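Local coordinates for esterase D (Lactobacillus rhamnosus, PDB 3DKR), which probably hydrolyses carboxylic esters, as a serine hydrolase of the alpha/beta-hydrolase fold, at residues G24-H29 against V95-L100; G33-M38 against V52-F57. All coordinates share one frame; numbering follows the deposited sequence.

Of the four segments, 24-29 on strand 23-28 comes first. Segment 33-38 follows in the loop before helix 39-47. The chain then returns as strand 51-54, where 52-57 meets 33-38. Contact 2 thus closes a short loop around that helix, with 13 residues between its segments. Contact 1 closes a longer loop of 65 residues when strand 94-99 pairs with strand 23-28. Contact 2 is nested inside it. The two share one sheet: V25 and L27 of contact 1 probably hydrogen-bond Y53 of contact 2 through their backbones. M38 CE also packs on L28 O at 3.4 Å. Strand 23-28 therefore lies between strands 51-54 and 94-99. The loop segment 33-38 packs near its C-terminal end.

Contact 1. Residues G24-H29 against V95-L100; sequences GVVLLH and VFVFGL
V26 and V97 lie side by side in two parallel strands, 24-28 and 95-99. Five backbone hydrogen bonds join the segments, and the donor switches from one to the other. V26 N gives to F96 O at 2.9 Å. F98 N gives to V26 O, also at 2.9 Å, with an N-H...O angle of 170°. The last bond, L100 N to L28 O, carries the pairing one residue past strand 95-99.

V25 can be followed outward. Its CB lies 4.1 Å from F96 O. With chi1 at -175° CG1 lies anti to the backbone N, and this places it in plane at the F98 ring edge, 3.6 Å from F98 CD2. V25 CG1 is also 3.8 Å from F96 O. L27 CD2 approaches the same F98 CD2 at 4.1 Å. On the other face of the sheet, L28 CD1 meets V97 CG1 at 4.0 Å. Helix 234-246 packs on V25, F96 and F98; helix 74-89 packs on V26, L28, V95 and V97.

L100 precedes S101, the predicted nucleophile. The parallel central strands, with helices on both faces, are the core of an alpha/beta-hydrolase fold, and 95-100 leads into what is probably its nucleophile elbow.

Contact 2. Residues G33-M38 against V52-F57; sequences GSPNDM and VYVPLF
P35 meets V54, P55 and L56 along the chain as it leaves strand 51-54. Most of the contact is apolar. V54 CG1 touches both P35 CA, at 3.6 Å, and P35 CB. A chi1 of -171° swings this methyl opposite the backbone N and toward the proline. M38 CB reaches the same methyl at 3.9 Å, and M38 CG lies slightly farther off. V54 CG1 therefore packs against two residues of the 3-10 turn 35-38. At the other end of the ring, P35 CD meets L56 CD1 at 3.6 Å, and the two side chains cross obliquely.

P35 also lies against backbone oxygens. Its CG is 3.6 Å from P55 O and 3.9 Å from V54 O. These are packing contacts.

The hydrogen bonds lie within 33-38 and shape the turn. N36 N gives to S34 OG at 3.0 Å, forming an ST turn. D37 N and M38 N give to S34 O and P35 O. S34 N meets D37 OD2 from above the carboxylate plane, and A30 N also bonds this oxygen. M38 then takes the N-cap position of helix 39-47.

Around the contact, F16 of strand 16-18 packs on both P35 and V54, while M38 touches L27 of strand 23-28. Without ring atoms CG and CD of P35, as with an alanine here, L56 CD1 would probably lose its partner and a gap would be likely to open beside P55 O.

The polar bonds appear to fix the turn before helix 39-47. Carbon packing, without directed bonds between the segments, seats it on V54 at the strand end and on the P55-L56 chain that follows.

Contact 1. Residues G24-H29 against V95-L100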
ATOM      1  N   GLY A  24      -4.475 -14.404   8.458  1.00 15.67           N
ATOM      2  CA  GLY A  24      -3.239 -13.757   8.031  1.00 15.31           C
ATOM      3  C   GLY A  24      -3.549 -12.501   7.258  1.00 15.15           C
ATOM      4  O   GLY A  24      -4.609 -12.393   6.623  1.00 16.15           O
ATOM      5  N   VAL A  25      -2.606 -11.563   7.270  1.00 14.10           N
ATOM      6  CA  VAL A  25      -2.788 -10.263   6.628  1.00 14.11           C
ATOM      7  C   VAL A  25      -1.577  -9.943   5.767  1.00 14.77           C
ATOM      8  O   VAL A  25      -0.446 -10.029   6.242  1.00 14.56           O
ATOM      9  CB  VAL A  25      -2.942  -9.141   7.678  1.00 13.94           C
ATOM     10  CG1 VAL A  25      -3.259  -7.818   6.988  1.00 15.10           C
ATOM     11  CG2 VAL A  25      -4.045  -9.493   8.657  1.00 14.91           C
ATOM     12  N   VAL A  26      -1.824  -9.568   4.517  1.00 14.08           N
ATOM     13  CA  VAL A  26      -0.784  -9.085   3.620  1.00 14.16           C
ATOM     14  C   VAL A  26      -0.806  -7.557   3.651  1.00 14.23           C
ATOM     15  O   VAL A  26      -1.862  -6.941   3.478  1.00 14.44           O
ATOM     16  CB  VAL A  26      -0.997  -9.575   2.175  1.00 14.54           C
ATOM     17  CG1 VAL A  26       0.014  -8.940   1.237  1.00 15.16           C
ATOM     18  CG2 VAL A  26      -0.939 -11.116   2.103  1.00 14.63           C
ATOM     19  N   LEU A  27       0.368  -6.951   3.883  1.00 13.99           N
ATOM     20  CA  LEU A  27       0.502  -5.485   3.935  1.00 13.63           C
ATOM     21  C   LEU A  27       1.453  -5.038   2.832  1.00 14.24           C
ATOM     22  O   LEU A  27       2.596  -5.489   2.790  1.00 14.25           O
ATOM     23  CB  LEU A  27       1.043  -5.014   5.289  1.00 13.55           C
ATOM     24  CG  LEU A  27       0.173  -5.352   6.500  1.00 13.26           C
ATOM     25  CD1 LEU A  27       0.843  -4.932   7.818  1.00 14.95           C
ATOM     26  CD2 LEU A  27      -1.223  -4.734   6.431  1.00 14.02           C
ATOM     27  N   LEU A  28       0.945  -4.187   1.934  1.00 14.38           N
ATOM     28  CA  LEU A  28       1.659  -3.773   0.717  1.00 14.06           C
ATOM     29  C   LEU A  28       2.082  -2.304   0.822  1.00 13.86           C
ATOM     30  O   LEU A  28       1.257  -1.415   1.028  1.00 13.67           O
ATOM     31  CB  LEU A  28       0.789  -4.010  -0.517  1.00 14.30           C
ATOM     32  CG  LEU A  28       0.343  -5.462  -0.676  1.00 13.84           C
ATOM     33  CD1 LEU A  28      -0.592  -5.617  -1.874  1.00 15.18           C
ATOM     34  CD2 LEU A  28       1.550  -6.419  -0.835  1.00 15.41           C
ATOM     35  N   HIS A  29       3.385  -2.060   0.701  1.00 13.87           N
ATOM     36  CA  HIS A  29       3.950  -0.775   1.109  1.00 13.81           C
ATOM     37  C   HIS A  29       3.800   0.370   0.091  1.00 14.40           C
ATOM     38  O   HIS A  29       3.146   0.215  -0.943  1.00 13.57           O
ATOM     39  CB  HIS A  29       5.401  -0.957   1.605  1.00 14.59           C
ATOM     40  CG  HIS A  29       6.410  -1.331   0.556  1.00 15.03           C
ATOM     41  ND1 HIS A  29       6.913  -0.422  -0.362  1.00 15.75           N
ATOM     42  CD2 HIS A  29       7.103  -2.480   0.367  1.00 15.05           C
ATOM     43  CE1 HIS A  29       7.843  -1.016  -1.092  1.00 16.92           C
ATOM     44  NE2 HIS A  29       7.976  -2.266  -0.674  1.00 16.04           N
ATOM     45  N   VAL A  95      -7.716 -14.568   4.912  1.00 14.86           N
ATOM     46  CA  VAL A  95      -6.644 -13.638   4.550  1.00 15.12           C
ATOM     47  C   VAL A  95      -7.257 -12.294   4.174  1.00 15.74           C
ATOM     48  O   VAL A  95      -8.245 -12.239   3.444  1.00 15.80           O
ATOM     49  CB  VAL A  95      -5.811 -14.196   3.394  1.00 15.39           C
ATOM     50  CG1 VAL A  95      -4.908 -13.114   2.795  1.00 16.35           C
ATOM     51  CG2 VAL A  95      -4.979 -15.394   3.869  1.00 15.90           C
ATOM     52  N   PHE A  96      -6.638 -11.233   4.690  1.00 14.99           N
ATOM     53  CA  PHE A  96      -6.965  -9.850   4.371  1.00 14.98           C
ATOM     54  C   PHE A  96      -5.749  -9.226   3.679  1.00 14.65           C
ATOM     55  O   PHE A  96      -4.625  -9.609   3.960  1.00 14.51           O
ATOM     56  CB  PHE A  96      -7.259  -9.072   5.641  1.00 15.52           C
ATOM     57  CG  PHE A  96      -8.488  -9.538   6.379  1.00 16.44           C
ATOM     58  CD1 PHE A  96      -9.668  -8.816   6.299  1.00 17.39           C
ATOM     59  CD2 PHE A  96      -8.473 -10.703   7.129  1.00 16.06           C
ATOM     60  CE1 PHE A  96     -10.811  -9.250   6.975  1.00 17.83           C
ATOM     61  CE2 PHE A  96      -9.624 -11.138   7.802  1.00 16.49           C
ATOM     62  CZ  PHE A  96     -10.780 -10.402   7.713  1.00 16.99           C
ATOM     63  N   VAL A  97      -5.986  -8.276   2.788  1.00 14.62           N
ATOM     64  CA  VAL A  97      -4.901  -7.599   2.064  1.00 14.87           C
ATOM     65  C   VAL A  97      -5.138  -6.102   2.074  1.00 15.11           C
ATOM     66  O   VAL A  97      -6.203  -5.644   1.652  1.00 14.74           O
ATOM     67  CB  VAL A  97      -4.846  -8.090   0.618  1.00 15.35           C
ATOM     68  CG1 VAL A  97      -3.647  -7.475  -0.113  1.00 16.19           C
ATOM     69  CG2 VAL A  97      -4.838  -9.638   0.603  1.00 17.94           C
ATOM     70  N   PHE A  98      -4.130  -5.350   2.532  1.00 13.92           N
ATOM     71  CA  PHE A  98      -4.205  -3.885   2.611  1.00 13.94           C
ATOM     72  C   PHE A  98      -2.926  -3.279   2.067  1.00 13.66           C
ATOM     73  O   PHE A  98      -1.885  -3.916   2.089  1.00 14.24           O
ATOM     74  CB  PHE A  98      -4.340  -3.398   4.060  1.00 14.20           C
ATOM     75  CG  PHE A  98      -5.477  -4.017   4.824  1.00 14.57           C
ATOM     76  CD1 PHE A  98      -6.765  -3.496   4.724  1.00 14.92           C
ATOM     77  CD2 PHE A  98      -5.246  -5.062   5.707  1.00 14.33           C
ATOM     78  CE1 PHE A  98      -7.808  -4.044   5.446  1.00 15.52           C
ATOM     79  CE2 PHE A  98      -6.291  -5.631   6.411  1.00 15.37           C
ATOM     80  CZ  PHE A  98      -7.561  -5.101   6.296  1.00 15.08           C
ATOM     81  N   GLY A  99      -3.005  -2.023   1.652  1.00 14.22           N
ATOM     82  CA  GLY A  99      -1.811  -1.301   1.229  1.00 14.01           C
ATOM     83  C   GLY A  99      -1.933   0.194   1.349  1.00 14.31           C
ATOM     84  O   GLY A  99      -3.019   0.720   1.599  1.00 15.06           O
ATOM     85  N   LEU A 100      -0.791   0.874   1.196  1.00 13.75           N
ATOM     86  CA  LEU A 100      -0.743   2.343   1.134  1.00 14.23           C
ATOM     87  C   LEU A 100      -1.147   2.791  -0.282  1.00 14.46           C
ATOM     88  O   LEU A 100      -1.950   2.095  -0.912  1.00 14.01           O
ATOM     89  CB  LEU A 100       0.624   2.870   1.596  1.00 14.59           C
ATOM     90  CG  LEU A 100       0.701   2.907   3.129  1.00 15.18           C
ATOM     91  CD1 LEU A 100       2.152   2.822   3.635  1.00 15.90           C
ATOM     92  CD2 LEU A 100       0.009   4.156   3.668  1.00 17.05           C
TER

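Contact 2. Residues G33-M38 against V52-F57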
ATOM      1  N   GLY A  33       8.707   3.611  -0.500  1.00 16.14           N
ATOM      2  CA  GLY A  33       8.719   3.048   0.844  1.00 16.79           C
ATOM      3  C   GLY A  33       9.397   1.703   0.899  1.00 16.23           C
ATOM      4  O   GLY A  33      10.266   1.371   0.074  1.00 16.20           O
ATOM      5  N   SER A  34       8.959   0.884   1.859  1.00 15.85           N
ATOM      6  CA  SER A  34       9.576  -0.411   2.106  1.00 15.17           C
ATOM      7  C   SER A  34       8.762  -1.098   3.187  1.00 14.79           C
ATOM      8  O   SER A  34       7.775  -0.497   3.698  1.00 14.03           O
ATOM      9  CB  SER A  34      11.016  -0.244   2.597  1.00 14.78           C
ATOM     10  OG  SER A  34      11.048   0.105   3.972  1.00 17.23           O
ATOM     11  N   PRO A  35       9.127  -2.345   3.527  1.00 14.22           N
ATOM     12  CA  PRO A  35       8.435  -2.965   4.667  1.00 14.41           C
ATOM     13  C   PRO A  35       8.424  -2.107   5.950  1.00 14.43           C
ATOM     14  O   PRO A  35       7.516  -2.253   6.758  1.00 14.83           O
ATOM     15  CB  PRO A  35       9.182  -4.288   4.841  1.00 15.29           C
ATOM     16  CG  PRO A  35       9.591  -4.645   3.403  1.00 14.94           C
ATOM     17  CD  PRO A  35      10.017  -3.302   2.838  1.00 15.75           C
ATOM     18  N   ASN A  36       9.389  -1.201   6.127  1.00 14.10           N
ATOM     19  CA  ASN A  36       9.374  -0.337   7.315  1.00 15.03           C
ATOM     20  C   ASN A  36       8.091   0.476   7.475  1.00 14.37           C
ATOM     21  O   ASN A  36       7.695   0.815   8.601  1.00 14.72           O
ATOM     22  CB  ASN A  36      10.562   0.617   7.320  1.00 14.78           C
ATOM     23  CG  ASN A  36      11.894  -0.096   7.505  1.00 16.62           C
ATOM     24  OD1 ASN A  36      12.911   0.296   6.905  1.00 19.60           O
ATOM     25  ND2 ASN A  36      11.907  -1.117   8.342  1.00 14.32           N
ATOM     26  N   ASP A  37       7.436   0.777   6.346  1.00 14.32           N
ATOM     27  CA  ASP A  37       6.166   1.504   6.336  1.00 14.96           C
ATOM     28  C   ASP A  37       5.126   0.789   7.206  1.00 14.71           C
ATOM     29  O   ASP A  37       4.200   1.409   7.709  1.00 15.07           O
ATOM     30  CB  ASP A  37       5.580   1.575   4.916  1.00 15.34           C
ATOM     31  CG  ASP A  37       6.430   2.368   3.927  1.00 17.57           C
ATOM     32  OD1 ASP A  37       7.310   3.155   4.336  1.00 19.33           O
ATOM     33  OD2 ASP A  37       6.187   2.177   2.717  1.00 16.79           O
ATOM     34  N   MET A  38       5.299  -0.521   7.367  1.00 14.27           N
ATOM     35  CA  MET A  38       4.290  -1.363   7.998  1.00 14.76           C
ATOM     36  C   MET A  38       4.722  -1.937   9.353  1.00 15.32           C
ATOM     37  O   MET A  38       4.001  -2.758   9.927  1.00 14.59           O
ATOM     38  CB  MET A  38       3.913  -2.517   7.053  1.00 15.25           C
ATOM     39  CG  MET A  38       3.258  -2.079   5.743  1.00 15.51           C
ATOM     40  SD  MET A  38       1.690  -1.265   6.061  1.00 15.20           S
ATOM     41  CE  MET A  38       1.094  -1.017   4.383  1.00 16.41           C
ATOM     42  N   VAL A  52       1.090 -12.060   9.689  1.00 14.23           N
ATOM     43  CA  VAL A  52       1.320 -10.870   8.884  1.00 13.66           C
ATOM     44  C   VAL A  52       2.450 -11.155   7.898  1.00 13.94           C
ATOM     45  O   VAL A  52       3.400 -11.821   8.260  1.00 14.51           O
ATOM     46  CB  VAL A  52       1.703  -9.628   9.737  1.00 14.20           C
ATOM     47  CG1 VAL A  52       1.725  -8.379   8.854  1.00 14.69           C
ATOM     48  CG2 VAL A  52       0.744  -9.465  10.916  1.00 14.92           C
ATOM     49  N   TYR A  53       2.324 -10.666   6.667  1.00 14.43           N
ATOM     50  CA  TYR A  53       3.376 -10.790   5.661  1.00 14.62           C
ATOM     51  C   TYR A  53       3.536  -9.476   4.937  1.00 14.61           C
ATOM     52  O   TYR A  53       2.561  -8.934   4.445  1.00 14.53           O
ATOM     53  CB  TYR A  53       3.045 -11.888   4.670  1.00 15.80           C
ATOM     54  CG  TYR A  53       4.096 -12.143   3.614  1.00 17.50           C
ATOM     55  CD1 TYR A  53       5.443 -12.233   3.936  1.00 18.61           C
ATOM     56  CD2 TYR A  53       3.731 -12.329   2.289  1.00 19.31           C
ATOM     57  CE1 TYR A  53       6.390 -12.486   2.951  1.00 21.12           C
ATOM     58  CE2 TYR A  53       4.668 -12.599   1.317  1.00 20.10           C
ATOM     59  CZ  TYR A  53       5.989 -12.677   1.651  1.00 19.17           C
ATOM     60  OH  TYR A  53       6.909 -12.975   0.658  1.00 21.66           O
ATOM     61  N   VAL A  54       4.773  -8.974   4.923  1.00 14.47           N
ATOM     62  CA  VAL A  54       5.106  -7.667   4.383  1.00 14.26           C
ATOM     63  C   VAL A  54       6.231  -7.842   3.363  1.00 14.62           C
ATOM     64  O   VAL A  54       7.419  -7.861   3.725  1.00 14.60           O
ATOM     65  CB  VAL A  54       5.541  -6.688   5.491  1.00 13.68           C
ATOM     66  CG1 VAL A  54       5.669  -5.284   4.919  1.00 15.03           C
ATOM     67  CG2 VAL A  54       4.552  -6.728   6.651  1.00 14.47           C
ATOM     68  N   PRO A  55       5.864  -8.026   2.090  1.00 14.75           N
ATOM     69  CA  PRO A  55       6.895  -8.180   1.057  1.00 15.33           C
ATOM     70  C   PRO A  55       7.611  -6.876   0.737  1.00 15.52           C
ATOM     71  O   PRO A  55       7.141  -5.804   1.104  1.00 14.97           O
ATOM     72  CB  PRO A  55       6.110  -8.666  -0.164  1.00 15.55           C
ATOM     73  CG  PRO A  55       4.726  -8.153   0.035  1.00 15.65           C
ATOM     74  CD  PRO A  55       4.499  -8.156   1.536  1.00 15.77           C
ATOM     75  N   LEU A  56       8.715  -6.992   0.004  1.00 16.26           N
ATOM     76  CA  LEU A  56       9.468  -5.854  -0.497  1.00 16.80           C
ATOM     77  C   LEU A  56       9.265  -5.744  -2.007  1.00 16.09           C
ATOM     78  O   LEU A  56       9.498  -6.709  -2.734  1.00 16.66           O
ATOM     79  CB  LEU A  56      10.953  -6.060  -0.214  1.00 16.69           C
ATOM     80  CG  LEU A  56      11.927  -5.057  -0.812  1.00 17.17           C
ATOM     81  CD1 LEU A  56      11.711  -3.656  -0.286  1.00 16.93           C
ATOM     82  CD2 LEU A  56      13.384  -5.541  -0.572  1.00 18.87           C
ATOM     83  N   PHE A  57       8.869  -4.568  -2.484  1.00 15.77           N
ATOM     84  CA  PHE A  57       8.666  -4.382  -3.910  1.00 15.60           C
ATOM     85  C   PHE A  57       9.997  -4.219  -4.630  1.00 16.15           C
ATOM     86  O   PHE A  57      10.906  -3.568  -4.117  1.00 16.08           O
ATOM     87  CB  PHE A  57       7.762  -3.181  -4.190  1.00 16.05           C
ATOM     88  CG  PHE A  57       6.288  -3.436  -3.921  1.00 15.03           C
ATOM     89  CD1 PHE A  57       5.663  -4.600  -4.349  1.00 16.62           C
ATOM     90  CD2 PHE A  57       5.516  -2.481  -3.263  1.00 17.46           C
ATOM     91  CE1 PHE A  57       4.298  -4.814  -4.115  1.00 16.92           C
ATOM     92  CE2 PHE A  57       4.147  -2.703  -3.029  1.00 16.06           C
ATOM     93  CZ  PHE A  57       3.553  -3.859  -3.461  1.00 17.10           C
TER